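PDB 1GU2: cytochrome C'' from Methylophilus methylotrophus, which binds heme c covalently and probably carries electrons, as expected of a cytochrome of the c type. Local coordinates for residues Thr83-Asp86 against Lys87-Asp90. Numbering follows the deposited sequence.
Sequences TDID and KVED
With chi1 at 55°, the carboxylate of Asp84 is folded between its own backbone N and carbonyl carbon; this position carries OD1 over Val88, four residues on, in van der Waals contact with CB (3.6 Å), the two side chains crossing at about a right angle. Ile85 instead has CG1 anti to its backbone N (chi1 -172°), and the bend that follows carries CD1 to within 3.8 Å of Val88 CG1. The two branched side chains meet methyl to methyl, a suitable use of Ile85, whose side chain also touches Leu8 of helix 2-19. Val88, small and apolar, fits where one methyl must meet Ile85 while the residue also touches the heme, whose pocket it helps to line. This is the N-terminal turn of helix 85-100, the helix that further on supplies the axial ligand His95. Asp84 forms the centre of an inverse gamma turn just ahead of it, with a weak bond from Ile85 N to Thr83 O, and its carbonyl then starts the helical bonding. Asp84 O accepts two amides: Val88 N at 3.0 Å, nearly in line with the C=O bond but more bent at its hydrogen, and Lys87 N at 2.9 Å, 43° out of the carbonyl plane yet with the straighter N-H. An acidic side chain beside the positive end of a helix dipole is probably favourable; with an alanine here, the start of the helix is likely to be less stabilised and the packing against Val88 thinner on that side. On the flank toward helix 2-19, one water replaces the direct bond expected from Glu89 N to Ile85 O: it donates to Ile85 O, accepts from Glu89 N at 3.0 Å and donates a longer bond of 3.3 Å to Glu89 OE1. Glutamate is long enough to reach this water while its other oxygen, OE2, forms a salt bridge with Lys11 of helix 2-19.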
ATOM      1  N   THR A  83      -5.405  10.575  -6.531  1.00 12.97           N
ATOM      2  CA  THR A  83      -6.186  11.474  -7.385  1.00 12.93           C
ATOM      3  C   THR A  83      -5.871  11.297  -8.858  1.00 12.98           C
ATOM      4  O   THR A  83      -6.778  11.531  -9.693  1.00 14.41           O
ATOM      5  CB  THR A  83      -5.977  12.917  -6.928  1.00 13.51           C
ATOM      6  OG1 THR A  83      -6.489  12.994  -5.580  1.00 14.60           O
ATOM      7  CG2 THR A  83      -6.745  13.883  -7.839  1.00 14.70           C
ATOM      8  N   ASP A  84      -4.649  10.939  -9.150  1.00 14.17           N
ATOM      9  CA  ASP A  84      -4.119  10.752 -10.482  1.00 15.16           C
ATOM     10  C   ASP A  84      -4.548   9.371 -10.958  1.00 13.96           C
ATOM     11  O   ASP A  84      -3.783   8.476 -11.227  1.00 16.97           O
ATOM     12  CB  ASP A  84      -2.622  10.888 -10.542  1.00 16.95           C
ATOM     13  CG  ASP A  84      -1.857   9.991  -9.613  1.00 18.50           C
ATOM     14  OD1 ASP A  84      -2.368   9.552  -8.579  1.00 15.46           O
ATOM     15  OD2 ASP A  84      -0.638   9.731  -9.907  1.00 25.16           O
ATOM     16  N   ILE A  85      -5.890   9.244 -11.043  1.00 13.95           N
ATOM     17  CA  ILE A  85      -6.397   7.890 -11.210  1.00 15.05           C
ATOM     18  C   ILE A  85      -6.030   7.226 -12.557  1.00 17.26           C
ATOM     19  O   ILE A  85      -5.973   5.995 -12.632  1.00 20.45           O
ATOM     20  CB  ILE A  85      -7.920   7.803 -10.943  1.00 16.88           C
ATOM     21  CG1 ILE A  85      -8.505   6.396 -10.902  1.00 17.06           C
ATOM     22  CG2 ILE A  85      -8.687   8.611 -11.940  1.00 15.72           C
ATOM     23  CD1 ILE A  85      -7.778   5.393  -9.986  1.00 20.66           C
ATOM     24  N   ASP A  86      -5.747   8.007 -13.588  1.00 13.96           N
ATOM     25  CA  ASP A  86      -5.325   7.413 -14.867  1.00 13.15           C
ATOM     26  C   ASP A  86      -3.945   6.747 -14.754  1.00 15.25           C
ATOM     27  O   ASP A  86      -3.620   5.871 -15.578  1.00 23.51           O
ATOM     28  CB  ASP A  86      -5.352   8.433 -15.977  1.00 14.28           C
ATOM     29  CG  ASP A  86      -6.758   8.879 -16.378  1.00 14.62           C
ATOM     30  OD1 ASP A  86      -7.430   8.118 -17.124  1.00 24.98           O
ATOM     31  OD2 ASP A  86      -7.142   9.968 -15.928  1.00 16.45           O
ATOM     32  N   LYS A  87      -3.150   7.125 -13.755  1.00 17.49           N
ATOM     33  CA  LYS A  87      -1.814   6.600 -13.670  1.00 22.28           C
ATOM     34  C   LYS A  87      -1.567   5.757 -12.448  1.00 16.67           C
ATOM     35  O   LYS A  87      -0.615   4.983 -12.443  1.00 15.25           O
ATOM     36  CB  LYS A  87      -0.858   7.807 -13.602  1.00 28.69           C
ATOM     37  CG  LYS A  87      -0.602   8.578 -14.870  1.00 47.03           C
ATOM     38  CD  LYS A  87       0.183   9.833 -14.506  1.00 61.88           C
ATOM     39  CE  LYS A  87      -0.517  11.114 -14.896  1.00 69.79           C
ATOM     40  NZ  LYS A  87      -1.568  11.012 -15.967  1.00 81.78           N
ATOM     41  N   VAL A  88      -2.352   5.899 -11.371  1.00 15.13           N
ATOM     42  CA  VAL A  88      -1.892   5.353 -10.100  1.00 14.71           C
ATOM     43  C   VAL A  88      -1.908   3.838 -10.089  1.00 13.64           C
ATOM     44  O   VAL A  88      -1.119   3.205  -9.417  1.00 12.58           O
ATOM     45  CB  VAL A  88      -2.710   5.940  -8.937  1.00 15.31           C
ATOM     46  CG1 VAL A  88      -4.158   5.423  -8.989  1.00 16.51           C
ATOM     47  CG2 VAL A  88      -2.034   5.627  -7.604  1.00 17.32           C
ATOM     48  N   GLU A  89      -2.815   3.178 -10.815  1.00 14.08           N
ATOM     49  CA  GLU A  89      -2.806   1.712 -10.846  1.00 13.21           C
ATOM     50  C   GLU A  89      -1.539   1.199 -11.497  1.00 11.74           C
ATOM     51  O   GLU A  89      -0.923   0.263 -10.993  1.00 12.77           O
ATOM     52  CB  GLU A  89      -4.054   1.176 -11.535  1.00 14.93           C
ATOM     53  CG  GLU A  89      -5.334   1.569 -10.811  1.00 17.21           C
ATOM     54  CD  GLU A  89      -6.528   0.917 -11.439  1.00 17.55           C
ATOM     55  OE1 GLU A  89      -7.229   1.658 -12.182  1.00 24.42           O
ATOM     56  OE2 GLU A  89      -6.691  -0.277 -11.201  1.00 24.91           O
ATOM     57  N   ASP A  90      -1.130   1.795 -12.617  1.00 12.20           N
ATOM     58  CA  ASP A  90       0.120   1.410 -13.268  1.00 13.50           C
ATOM     59  C   ASP A  90       1.289   1.732 -12.368  1.00 12.27           C
ATOM     60  O   ASP A  90       2.262   0.975 -12.287  1.00 13.19           O
ATOM     61  CB  ASP A  90       0.188   2.166 -14.609  1.00 20.48           C
ATOM     62  CG  ASP A  90      -0.885   1.827 -15.609  1.00 34.13           C
ATOM     63  OD1 ASP A  90      -1.390   0.675 -15.552  1.00 42.34           O
ATOM     64  OD2 ASP A  90      -1.227   2.695 -16.484  1.00 58.07           O
TER
HETATM   65  O   HOH W   1      -4.885   3.782 -12.943  1.00 36.97           O